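Local coordinates for protein tungsten-containing formylmethanofuran dehydrogenase 2 subunit C (Methanothermobacter wolfeii, PDB 5T5I) that serves as one subunit of a tungsten enzyme complex that probably fixes carbon dioxide onto methanofuran as a formyl group at the start of methanogenesis, at residues 216-221 with 243-248; 202-207 with 256-261; 194-199 with 209-214; 239-244 with 260-265. One frame throughout, in Å; residues are numbered along the deposited sequence.

Contact 1 of 4, residues 216-221 with 243-248; sequences QEFLAG and YKFEGD
F218 and F245 meet in an edge-to-face aromatic pair. The rim of the F218 ring is turned toward the face of F245, with the planes 63° apart and the centroids separated by 5.0 Å. A single atom does the touching: F218 CE2 stands 3.7 Å from F245 CG, displaced from the centre of that ring toward its rim. F218 comes into this position with CG anti to the backbone N (chi1 -166°), and the two side chains slide past one another in opposite senses. Replacing F245 by an alanine would probably open a gap beside CE2 and leave the F218 ring freer to turn.

Phenylalanine suits both places because the contact is buried. It lies where the stacked parallel coils, which resemble the right-handed beta-helix of the glutamate synthase family, give way to antiparallel strands. F245 is on strand 241-247, and F218 belongs to the loop between strands 208-211 and 223-229 and also packs on V258.

The polar end of the contact involves D248, which follows a cis peptide bond. Its OD1 lies 3.7 Å from G221 CA, so a side chain at G221 would run into this carboxylate, and glycine fits. The carboxylate is gripped on both oxygens, OD1 by A250 N and OD2 by E203 N. An acidic side chain of another protein chain close to OD1 would probably raise the proton affinity of the pair.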
loop_
_atom_site.group_PDB
_atom_site.type_symbol
_atom_site.label_atom_id
_atom_site.label_comp_id
_atom_site.label_asym_id
_atom_site.label_seq_id
_atom_site.Cartn_x
_atom_site.Cartn_y
_atom_site.Cartn_z
ATOM N N GLN C 216 -19.364 -11.832 5.442
ATOM C CA GLN C 216 -17.965 -11.424 5.217
ATOM C C GLN C 216 -17.841 -10.423 4.052
ATOM O O GLN C 216 -17.062 -9.475 4.145
ATOM C CB GLN C 216 -17.042 -12.628 4.952
ATOM C CG GLN C 216 -16.864 -13.588 6.126
ATOM C CD GLN C 216 -15.900 -14.714 5.791
ATOM O OE1 GLN C 216 -14.913 -14.535 5.070
ATOM N NE2 GLN C 216 -16.130 -15.901 6.331
ATOM N N GLU C 217 -18.611 -10.658 2.966
ATOM C CA GLU C 217 -18.639 -9.836 1.753
ATOM C C GLU C 217 -20.072 -9.680 1.272
ATOM O O GLU C 217 -20.890 -10.562 1.500
ATOM C CB GLU C 217 -17.854 -10.514 0.634
ATOM C CG GLU C 217 -16.386 -10.758 0.935
ATOM C CD GLU C 217 -15.752 -11.665 -0.101
ATOM O OE1 GLU C 217 -15.696 -11.264 -1.285
ATOM O OE2 GLU C 217 -15.427 -12.825 0.240
ATOM N N PHE C 218 -20.369 -8.565 0.603
ATOM C CA PHE C 218 -21.699 -8.302 0.061
ATOM C C PHE C 218 -21.575 -7.817 -1.403
ATOM O O PHE C 218 -20.549 -8.089 -2.027
ATOM C CB PHE C 218 -22.498 -7.383 1.003
ATOM C CG PHE C 218 -23.996 -7.262 0.773
ATOM C CD1 PHE C 218 -24.770 -8.381 0.472
ATOM C CD2 PHE C 218 -24.619 -6.022 0.805
ATOM C CE1 PHE C 218 -26.136 -8.259 0.231
ATOM C CE2 PHE C 218 -25.989 -5.906 0.563
ATOM C CZ PHE C 218 -26.742 -7.026 0.303
ATOM N N LEU C 219 -22.610 -7.164 -1.968
ATOM C CA LEU C 219 -22.703 -6.845 -3.377
ATOM C C LEU C 219 -23.033 -5.373 -3.648
ATOM O O LEU C 219 -23.934 -4.798 -3.021
ATOM C CB LEU C 219 -23.802 -7.755 -3.911
ATOM C CG LEU C 219 -23.485 -9.270 -3.992
ATOM C CD1 LEU C 219 -24.764 -10.063 -4.239
ATOM C CD2 LEU C 219 -22.494 -9.576 -5.108
ATOM N N ALA C 220 -22.319 -4.781 -4.625
ATOM C CA ALA C 220 -22.457 -3.375 -4.980
ATOM C C ALA C 220 -23.750 -3.007 -5.718
ATOM O O ALA C 220 -24.043 -1.821 -5.840
ATOM C CB ALA C 220 -21.246 -2.917 -5.769
ATOM N N GLY C 221 -24.514 -4.006 -6.180
ATOM C CA GLY C 221 -25.805 -3.781 -6.823
ATOM C C GLY C 221 -26.947 -3.505 -5.849
ATOM O O GLY C 221 -28.083 -3.307 -6.282
ATOM N N TYR C 243 -29.273 -3.396 9.347
ATOM C CA TYR C 243 -29.007 -2.571 8.164
ATOM C C TYR C 243 -29.931 -3.145 7.091
ATOM O O TYR C 243 -30.022 -4.370 6.976
ATOM C CB TYR C 243 -27.562 -2.705 7.678
ATOM C CG TYR C 243 -26.543 -2.083 8.597
ATOM C CD1 TYR C 243 -26.567 -0.719 8.875
ATOM C CD2 TYR C 243 -25.500 -2.837 9.122
ATOM C CE1 TYR C 243 -25.617 -0.134 9.707
ATOM C CE2 TYR C 243 -24.539 -2.261 9.951
ATOM C CZ TYR C 243 -24.603 -0.910 10.245
ATOM O OH TYR C 243 -23.654 -0.325 11.043
ATOM N N LYS C 244 -30.660 -2.283 6.369
ATOM C CA LYS C 244 -31.629 -2.680 5.348
ATOM C C LYS C 244 -31.099 -2.294 3.966
ATOM O O LYS C 244 -30.666 -1.158 3.755
ATOM C CB LYS C 244 -32.983 -1.996 5.614
ATOM C CG LYS C 244 -34.102 -2.449 4.694
ATOM C CD LYS C 244 -35.389 -1.694 4.999
ATOM C CE LYS C 244 -36.561 -2.178 4.188
ATOM N NZ LYS C 244 -37.816 -1.468 4.566
ATOM N N PHE C 245 -31.156 -3.239 3.035
ATOM C CA PHE C 245 -30.695 -3.057 1.652
ATOM C C PHE C 245 -31.753 -3.528 0.674
ATOM O O PHE C 245 -32.412 -4.534 0.943
ATOM C CB PHE C 245 -29.425 -3.890 1.410
ATOM C CG PHE C 245 -28.242 -3.510 2.259
ATOM C CD1 PHE C 245 -27.325 -2.563 1.818
ATOM C CD2 PHE C 245 -28.000 -4.151 3.469
ATOM C CE1 PHE C 245 -26.198 -2.249 2.582
ATOM C CE2 PHE C 245 -26.893 -3.820 4.245
ATOM C CZ PHE C 245 -25.999 -2.869 3.799
ATOM N N GLU C 246 -31.884 -2.844 -0.472
ATOM C CA GLU C 246 -32.802 -3.223 -1.549
ATOM C C GLU C 246 -32.019 -3.571 -2.813
ATOM O O GLU C 246 -31.085 -2.858 -3.196
ATOM C CB GLU C 246 -33.800 -2.098 -1.849
ATOM C CG GLU C 246 -34.922 -2.521 -2.792
ATOM C CD GLU C 246 -35.769 -1.362 -3.272
ATOM O OE1 GLU C 246 -35.193 -0.389 -3.812
ATOM O OE2 GLU C 246 -37.010 -1.438 -3.126
ATOM N N GLY C 247 -32.417 -4.657 -3.464
ATOM C CA GLY C 247 -31.744 -5.076 -4.690
ATOM C C GLY C 247 -32.262 -6.387 -5.232
ATOM O O GLY C 247 -33.376 -6.792 -4.881
ATOM N N ASP C 248 -31.495 -7.104 -6.062
ATOM C CA ASP C 248 -30.181 -6.758 -6.607
ATOM C C ASP C 248 -30.446 -5.921 -7.856
ATOM O O ASP C 248 -31.029 -6.435 -8.822
ATOM C CB ASP C 248 -29.439 -8.060 -6.949
ATOM C CG ASP C 248 -28.027 -7.934 -7.490
ATOM O OD1 ASP C 248 -27.638 -6.818 -7.892
ATOM O OD2 ASP C 248 -27.330 -8.964 -7.556
#

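Contact 2 of 4, residues 202-207 with 256-261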
loop_
_atom_site.group_PDB
_atom_site.type_symbol
_atom_site.label_atom_id
_atom_site.label_comp_id
_atom_site.label_asym_id
_atom_site.label_seq_id
_atom_site.Cartn_x
_atom_site.Cartn_y
_atom_site.Cartn_z
ATOM N N GLY C 202 -27.690 -12.527 -4.370
ATOM C CA GLY C 202 -27.158 -12.311 -5.710
ATOM C C GLY C 202 -28.237 -12.533 -6.752
ATOM O O GLY C 202 -28.927 -13.550 -6.706
ATOM N N GLU C 203 -28.467 -11.534 -7.610
ATOM C CA GLU C 203 -29.478 -11.568 -8.673
ATOM C C GLU C 203 -30.932 -11.788 -8.168
ATOM O O GLU C 203 -31.790 -12.221 -8.934
ATOM C CB GLU C 203 -29.080 -12.601 -9.742
ATOM C CG GLU C 203 -27.795 -12.220 -10.456
ATOM C CD GLU C 203 -27.251 -13.351 -11.297
ATOM O OE1 GLU C 203 -26.531 -14.211 -10.746
ATOM O OE2 GLU C 203 -27.586 -13.397 -12.505
ATOM N N MET C 204 -31.236 -11.436 -6.905
ATOM C CA MET C 204 -32.604 -11.585 -6.406
ATOM C C MET C 204 -33.503 -10.498 -7.039
ATOM O O MET C 204 -33.045 -9.379 -7.306
ATOM C CB MET C 204 -32.662 -11.532 -4.853
ATOM C CG MET C 204 -32.519 -10.129 -4.268
ATOM S SD MET C 204 -32.429 -10.008 -2.450
ATOM C CE MET C 204 -33.800 -11.014 -1.951
ATOM N N ALA C 205 -34.766 -10.858 -7.298
ATOM C CA ALA C 205 -35.793 -9.949 -7.835
ATOM C C ALA C 205 -36.867 -9.577 -6.781
ATOM O O ALA C 205 -37.566 -8.581 -6.942
ATOM C CB ALA C 205 -36.457 -10.609 -9.038
ATOM N N GLY C 206 -36.967 -10.359 -5.715
ATOM C CA GLY C 206 -37.951 -10.173 -4.653
ATOM C C GLY C 206 -37.702 -11.126 -3.502
ATOM O O GLY C 206 -36.735 -11.894 -3.527
ATOM N N GLY C 207 -38.566 -11.067 -2.502
ATOM C CA GLY C 207 -38.421 -11.861 -1.292
ATOM C C GLY C 207 -37.545 -11.157 -0.275
ATOM O O GLY C 207 -37.052 -10.042 -0.521
ATOM N N GLY C 256 -36.057 -7.004 -4.016
ATOM C CA GLY C 256 -35.636 -7.857 -2.912
ATOM C C GLY C 256 -35.075 -7.068 -1.745
ATOM O O GLY C 256 -34.598 -5.956 -1.937
ATOM N N ILE C 257 -35.182 -7.610 -0.528
ATOM C CA ILE C 257 -34.688 -6.950 0.692
ATOM C C ILE C 257 -33.703 -7.867 1.412
ATOM O O ILE C 257 -33.993 -9.053 1.608
ATOM C CB ILE C 257 -35.858 -6.529 1.642
ATOM C CG1 ILE C 257 -36.784 -5.469 0.997
ATOM C CG2 ILE C 257 -35.348 -6.025 2.991
ATOM C CD1 ILE C 257 -36.142 -4.069 0.716
ATOM N N VAL C 258 -32.550 -7.313 1.817
ATOM C CA VAL C 258 -31.568 -8.016 2.645
ATOM C C VAL C 258 -31.452 -7.234 3.971
ATOM O O VAL C 258 -31.143 -6.035 3.946
ATOM C CB VAL C 258 -30.181 -8.180 1.962
ATOM C CG1 VAL C 258 -29.147 -8.761 2.936
ATOM C CG2 VAL C 258 -30.283 -9.062 0.724
ATOM N N TYR C 259 -31.690 -7.914 5.108
ATOM C CA TYR C 259 -31.510 -7.353 6.458
ATOM C C TYR C 259 -30.235 -7.994 7.041
ATOM O O TYR C 259 -30.078 -9.210 6.966
ATOM C CB TYR C 259 -32.700 -7.665 7.386
ATOM C CG TYR C 259 -33.947 -6.862 7.096
ATOM C CD1 TYR C 259 -34.035 -5.524 7.457
ATOM C CD2 TYR C 259 -35.078 -7.465 6.557
ATOM C CE1 TYR C 259 -35.202 -4.790 7.243
ATOM C CE2 TYR C 259 -36.268 -6.755 6.389
ATOM C CZ TYR C 259 -36.319 -5.411 6.711
ATOM O OH TYR C 259 -37.495 -4.718 6.529
ATOM N N ALA C 260 -29.323 -7.188 7.579
ATOM C CA ALA C 260 -28.086 -7.699 8.173
ATOM C C ALA C 260 -27.887 -7.042 9.552
ATOM O O ALA C 260 -27.885 -5.806 9.646
ATOM C CB ALA C 260 -26.900 -7.411 7.261
ATOM N N ALA C 261 -27.746 -7.863 10.615
ATOM C CA ALA C 261 -27.576 -7.400 12.015
ATOM C C ALA C 261 -26.471 -6.347 12.145
ATOM O O ALA C 261 -25.347 -6.568 11.666
ATOM C CB ALA C 261 -27.273 -8.572 12.929
#
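M204 lays its thioether against the start of strand 256-261. Its CE sits 3.8 Å from G256 CA, and its SD is 3.9 Å from V258 CG2, a flexible apolar chain meeting a beta-branched one. CG of M204 stands between its own backbone N and carbonyl carbon (chi1 76°), and a bend at chi3 brings the methyl over the glycine. A CB on G256 would collide with M204 CG, so only a hydrogen fits there. An alanine in place of M204 would probably leave G256 and V258 without their apolar cover and open a gap beside the strand.

One backbone hydrogen bond joins the segments: I257 N donates to G207 O over 3.1 Å at 161°. The same oxygen receives a CA-H contact from G256 CA at 3.5 Å. G207 takes up a backbone shape, phi 87°, in which a side chain would jam against the preceding carbonyl.

Further out, M204 also packs on I209, and the backbone of A205 is bonded to that of K255. The 202-207 loop leads into strand 208-211, which lies between parallel strands 187-192 and 256-261; the latter is flanked on its other side by antiparallel strand 241-247.

Contact 3 of 4, residues 194-199 with 209-214; sequences GNVVAR and IVVKGM
N195 and V196 grip M214 with two nearly straight hydrogen bonds. M214 N donates to the side-chain N195 OD1 at 2.8 Å, tilted from the carbonyl plane, and V196 N returns a bond of 2.9 Å to M214 O. N195 reaches M214 because its CG lies anti to its carbonyl carbon (chi1 -57°), which swings the amide alongside the next coil. The tightly packed part is apolar: V196 CG2 meets V211 CG1 at 3.8 Å, the two valines crossing at about a right angle, and their beta-branched shape suits the buried inner side of a strand.

Glycine suits position G213, since a CB there would strike both G194 O and N195 OD1. G213 N also donates to G194 O at 3.1 Å, but the angle of 124° makes this bond weak. On the solvent side the contact is looser: N195 and M214 are partly exposed, and the extended M214 chain runs away from segment 194-199 toward H267, touching N195 OD1 only through its CB.

N195 N is itself bonded to D176 OD1, one coil earlier, so D176 and then N195 each offer a side-chain oxygen to a backbone N-H one coil on. M214 occupies the next such position but carries no side-chain oxygen, so the relay probably ends here.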
loop_
_atom_site.group_PDB
_atom_site.type_symbol
_atom_site.label_atom_id
_atom_site.label_comp_id
_atom_site.label_asym_id
_atom_site.label_seq_id
_atom_site.Cartn_x
_atom_site.Cartn_y
_atom_site.Cartn_z
ATOM N N GLY C 194 -26.698 -17.705 11.615
ATOM C CA GLY C 194 -25.252 -17.620 11.653
ATOM C C GLY C 194 -24.694 -16.693 10.592
ATOM O O GLY C 194 -25.321 -15.696 10.225
ATOM N N ASN C 195 -23.507 -17.029 10.093
ATOM C CA ASN C 195 -22.757 -16.228 9.134
ATOM C C ASN C 195 -22.967 -16.615 7.667
ATOM O O ASN C 195 -23.441 -17.712 7.357
ATOM C CB ASN C 195 -21.255 -16.341 9.475
ATOM C CG ASN C 195 -20.926 -15.927 10.897
ATOM O OD1 ASN C 195 -21.547 -15.020 11.468
ATOM N ND2 ASN C 195 -19.952 -16.580 11.518
ATOM N N VAL C 196 -22.563 -15.692 6.766
ATOM C CA VAL C 196 -22.568 -15.864 5.305
ATOM C C VAL C 196 -21.167 -15.481 4.812
ATOM O O VAL C 196 -20.653 -14.436 5.207
ATOM C CB VAL C 196 -23.628 -14.978 4.587
ATOM C CG1 VAL C 196 -23.603 -15.196 3.068
ATOM C CG2 VAL C 196 -25.026 -15.209 5.148
ATOM N N VAL C 197 -20.577 -16.271 3.907
ATOM C CA VAL C 197 -19.259 -15.929 3.346
ATOM C C VAL C 197 -19.432 -14.800 2.307
ATOM O O VAL C 197 -18.760 -13.775 2.406
ATOM C CB VAL C 197 -18.533 -17.161 2.749
ATOM C CG1 VAL C 197 -17.243 -16.762 2.031
ATOM C CG2 VAL C 197 -18.256 -18.198 3.834
ATOM N N ALA C 198 -20.316 -14.984 1.325
ATOM C CA ALA C 198 -20.486 -13.977 0.276
ATOM C C ALA C 198 -21.754 -14.141 -0.554
ATOM O O ALA C 198 -22.382 -15.198 -0.565
ATOM C CB ALA C 198 -19.289 -14.013 -0.668
ATOM N N ARG C 199 -22.081 -13.067 -1.275
ATOM C CA ARG C 199 -23.100 -12.994 -2.316
ATOM C C ARG C 199 -24.531 -13.303 -1.887
ATOM O O ARG C 199 -25.286 -13.871 -2.682
ATOM C CB ARG C 199 -22.677 -13.921 -3.489
ATOM C CG ARG C 199 -21.307 -13.590 -4.047
ATOM C CD ARG C 199 -20.734 -14.668 -4.960
ATOM N NE ARG C 199 -19.352 -14.333 -5.289
ATOM C CZ ARG C 199 -18.550 -15.014 -6.099
ATOM N NH1 ARG C 199 -18.992 -16.089 -6.734
ATOM N NH2 ARG C 199 -17.313 -14.592 -6.321
ATOM N N ILE C 209 -34.281 -11.745 2.758
ATOM C CA ILE C 209 -33.193 -12.511 3.350
ATOM C C ILE C 209 -32.801 -11.789 4.659
ATOM O O ILE C 209 -32.538 -10.580 4.627
ATOM C CB ILE C 209 -31.969 -12.638 2.400
ATOM C CG1 ILE C 209 -32.375 -13.337 1.080
ATOM C CG2 ILE C 209 -30.839 -13.407 3.110
ATOM C CD1 ILE C 209 -31.346 -13.260 -0.004
ATOM N N VAL C 210 -32.733 -12.519 5.778
ATOM C CA VAL C 210 -32.314 -11.959 7.078
ATOM C C VAL C 210 -31.042 -12.689 7.518
ATOM O O VAL C 210 -31.051 -13.916 7.618
ATOM C CB VAL C 210 -33.393 -12.064 8.191
ATOM C CG1 VAL C 210 -32.882 -11.464 9.514
ATOM C CG2 VAL C 210 -34.698 -11.392 7.763
ATOM N N VAL C 211 -29.959 -11.937 7.776
ATOM C CA VAL C 211 -28.692 -12.492 8.286
ATOM C C VAL C 211 -28.457 -11.927 9.692
ATOM O O VAL C 211 -28.266 -10.716 9.845
ATOM C CB VAL C 211 -27.501 -12.204 7.344
ATOM C CG1 VAL C 211 -26.226 -12.889 7.855
ATOM C CG2 VAL C 211 -27.817 -12.644 5.907
ATOM N N LYS C 212 -28.492 -12.792 10.721
ATOM C CA LYS C 212 -28.273 -12.382 12.119
ATOM C C LYS C 212 -26.785 -12.362 12.492
ATOM O O LYS C 212 -26.400 -11.666 13.427
ATOM C CB LYS C 212 -29.027 -13.278 13.096
ATOM C CG LYS C 212 -30.520 -13.361 12.853
ATOM C CD LYS C 212 -31.180 -14.111 14.012
ATOM C CE LYS C 212 -32.673 -14.195 13.908
ATOM N NZ LYS C 212 -33.269 -14.984 15.038
ATOM N N GLY C 213 -25.972 -13.140 11.782
ATOM C CA GLY C 213 -24.528 -13.165 11.984
ATOM C C GLY C 213 -23.830 -12.212 11.029
ATOM O O GLY C 213 -24.410 -11.208 10.584
ATOM N N MET C 214 -22.571 -12.511 10.728
ATOM C CA MET C 214 -21.732 -11.677 9.875
ATOM C C MET C 214 -21.760 -12.112 8.415
ATOM O O MET C 214 -21.568 -13.293 8.130
ATOM C CB MET C 214 -20.274 -11.743 10.386
ATOM C CG MET C 214 -19.282 -10.957 9.549
ATOM S SD MET C 214 -17.637 -10.933 10.292
ATOM C CE MET C 214 -16.898 -9.630 9.380
#

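Contact 4 of 4, residues 239-244 with 260-265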
loop_
_atom_site.group_PDB
_atom_site.type_symbol
_atom_site.label_atom_id
_atom_site.label_comp_id
_atom_site.label_asym_id
_atom_site.label_seq_id
_atom_site.Cartn_x
_atom_site.Cartn_y
_atom_site.Cartn_z
ATOM N N PRO C 239 -35.934 -9.375 17.037
ATOM C CA PRO C 239 -35.526 -8.198 17.831
ATOM C C PRO C 239 -34.130 -7.684 17.485
ATOM O O PRO C 239 -33.273 -8.455 17.059
ATOM C CB PRO C 239 -35.586 -8.709 19.267
ATOM C CG PRO C 239 -35.270 -10.158 19.144
ATOM C CD PRO C 239 -35.912 -10.602 17.855
ATOM N N GLY C 240 -33.919 -6.391 17.687
ATOM C CA GLY C 240 -32.636 -5.760 17.423
ATOM C C GLY C 240 -32.618 -4.902 16.181
ATOM O O GLY C 240 -33.611 -4.813 15.463
ATOM N N ALA C 241 -31.462 -4.290 15.919
ATOM C CA ALA C 241 -31.266 -3.403 14.781
ATOM C C ALA C 241 -30.652 -4.135 13.593
ATOM O O ALA C 241 -29.741 -4.955 13.759
ATOM C CB ALA C 241 -30.399 -2.207 15.185
ATOM N N PHE C 242 -31.137 -3.805 12.385
ATOM C CA PHE C 242 -30.658 -4.378 11.123
ATOM C C PHE C 242 -30.412 -3.304 10.068
ATOM O O PHE C 242 -31.270 -2.438 9.876
ATOM C CB PHE C 242 -31.701 -5.357 10.557
ATOM C CG PHE C 242 -31.942 -6.583 11.403
ATOM C CD1 PHE C 242 -32.836 -6.550 12.466
ATOM C CD2 PHE C 242 -31.246 -7.763 11.162
ATOM C CE1 PHE C 242 -33.043 -7.681 13.265
ATOM C CE2 PHE C 242 -31.448 -8.888 11.964
ATOM C CZ PHE C 242 -32.347 -8.842 13.004
ATOM N N TYR C 243 -29.273 -3.396 9.347
ATOM C CA TYR C 243 -29.007 -2.571 8.164
ATOM C C TYR C 243 -29.931 -3.145 7.091
ATOM O O TYR C 243 -30.022 -4.370 6.976
ATOM C CB TYR C 243 -27.562 -2.705 7.678
ATOM C CG TYR C 243 -26.543 -2.083 8.597
ATOM C CD1 TYR C 243 -26.567 -0.719 8.875
ATOM C CD2 TYR C 243 -25.500 -2.837 9.122
ATOM C CE1 TYR C 243 -25.617 -0.134 9.707
ATOM C CE2 TYR C 243 -24.539 -2.261 9.951
ATOM C CZ TYR C 243 -24.603 -0.910 10.245
ATOM O OH TYR C 243 -23.654 -0.325 11.043
ATOM N N LYS C 244 -30.660 -2.283 6.369
ATOM C CA LYS C 244 -31.629 -2.680 5.348
ATOM C C LYS C 244 -31.099 -2.294 3.966
ATOM O O LYS C 244 -30.666 -1.158 3.755
ATOM C CB LYS C 244 -32.983 -1.996 5.614
ATOM C CG LYS C 244 -34.102 -2.449 4.694
ATOM C CD LYS C 244 -35.389 -1.694 4.999
ATOM C CE LYS C 244 -36.561 -2.178 4.188
ATOM N NZ LYS C 244 -37.816 -1.468 4.566
ATOM N N ALA C 260 -29.323 -7.188 7.579
ATOM C CA ALA C 260 -28.086 -7.699 8.173
ATOM C C ALA C 260 -27.887 -7.042 9.552
ATOM O O ALA C 260 -27.885 -5.806 9.646
ATOM C CB ALA C 260 -26.900 -7.411 7.261
ATOM N N ALA C 261 -27.746 -7.863 10.615
ATOM C CA ALA C 261 -27.576 -7.400 12.015
ATOM C C ALA C 261 -26.471 -6.347 12.145
ATOM O O ALA C 261 -25.347 -6.568 11.666
ATOM C CB ALA C 261 -27.273 -8.572 12.929
ATOM N N VAL C 262 -26.798 -5.195 12.764
ATOM C CA VAL C 262 -25.851 -4.076 12.834
ATOM C C VAL C 262 -24.532 -4.407 13.567
ATOM O O VAL C 262 -23.479 -3.926 13.144
ATOM C CB VAL C 262 -26.450 -2.751 13.395
ATOM C CG1 VAL C 262 -27.638 -2.261 12.556
ATOM C CG2 VAL C 262 -26.794 -2.849 14.879
ATOM N N GLY C 263 -24.622 -5.162 14.659
ATOM C CA GLY C 263 -23.489 -5.521 15.505
ATOM C C GLY C 263 -22.272 -6.109 14.818
ATOM O O GLY C 263 -21.143 -5.809 15.218
ATOM N N CYS C 264 -22.472 -6.929 13.778
ATOM C CA CYS C 264 -21.339 -7.575 13.099
ATOM C C CYS C 264 -21.253 -7.281 11.596
ATOM O O CYS C 264 -20.484 -7.955 10.913
ATOM C CB CYS C 264 -21.357 -9.076 13.382
ATOM S SG CYS C 264 -23.016 -9.796 13.445
ATOM N N ASN C 265 -21.964 -6.242 11.084
ATOM C CA ASN C 265 -21.936 -5.898 9.653
ATOM C C ASN C 265 -21.650 -4.418 9.359
ATOM O O ASN C 265 -22.004 -3.929 8.286
ATOM C CB ASN C 265 -23.241 -6.347 8.994
ATOM C CG ASN C 265 -23.340 -7.847 8.954
ATOM O OD1 ASN C 265 -22.575 -8.515 8.247
ATOM N ND2 ASN C 265 -24.215 -8.421 9.757
HETATM O O HOH W 1 -22.442 -1.433 13.236
#
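Y243 reaches across from its strand to lie over V262. From CB, which passes 3.7 Å from A260 O, the side chain sets off with CG anti to its carbonyl carbon (chi1 -70°) and brings the ring down flat on the valine. V262 CG1 sits over the centre of one face, 3.8 Å from the centroid and only 2° off the normal, a CH-pi contact. On one side of the ring CE2 comes to 3.5 Å from N265 O, while CD2 lies near N265 CB. At the tip, OH shares a water with V262 O: the water is 2.7 Å from Y243 OH and donates to V262 O. A tyrosine thus serves both the apolar valine and the polar turn beyond it.

The backbone here is an antiparallel beta hairpin made of strands 241-247 and 256-261, added to the end of the parallel coils. Y243 and A260 form a hydrogen-bonded pair, Y243 N to A260 O at 2.8 Å and A260 N to Y243 O at 3.0 Å, and A260 shares a sheet face with Y243, where its methyl packs on M215. F242 faces A261 in the neighbouring non-hydrogen-bonded pair, its CD2 lying 3.5 Å from A261 N. As strand 256-261 ends, V262 N still bonds to A241 O, almost straight but above the carbonyl plane.

N265 fixes the turn that follows. Its ND2 donates to A261 O on a lone pair, and also to G213 O, while OD1 accepts from M215 N. In the assembly, Y233 and T131 of the FwdF subunit pack against A241 and V262 respectively.

Following the chain, contact 3 comes first, closing the short loop between 194-199 and 209-214 and so joining two successive coils. Contact 2 opens within that loop, at 202-207, and closes far later on strand 256-261, so the two cross. Contact 1, from 216-221 to 243-248, lies wholly inside the loop of contact 2. Contact 4 begins at 239-244, overlapping the second segment of contact 1 at Y243 and K244, and ends on the strand that closes contact 2, sharing A260 and A261 with it. Together they tie strand 208-211 through its parallel neighbour 256-261 to the antiparallel strand 241-247 at the C-terminal end of the fold.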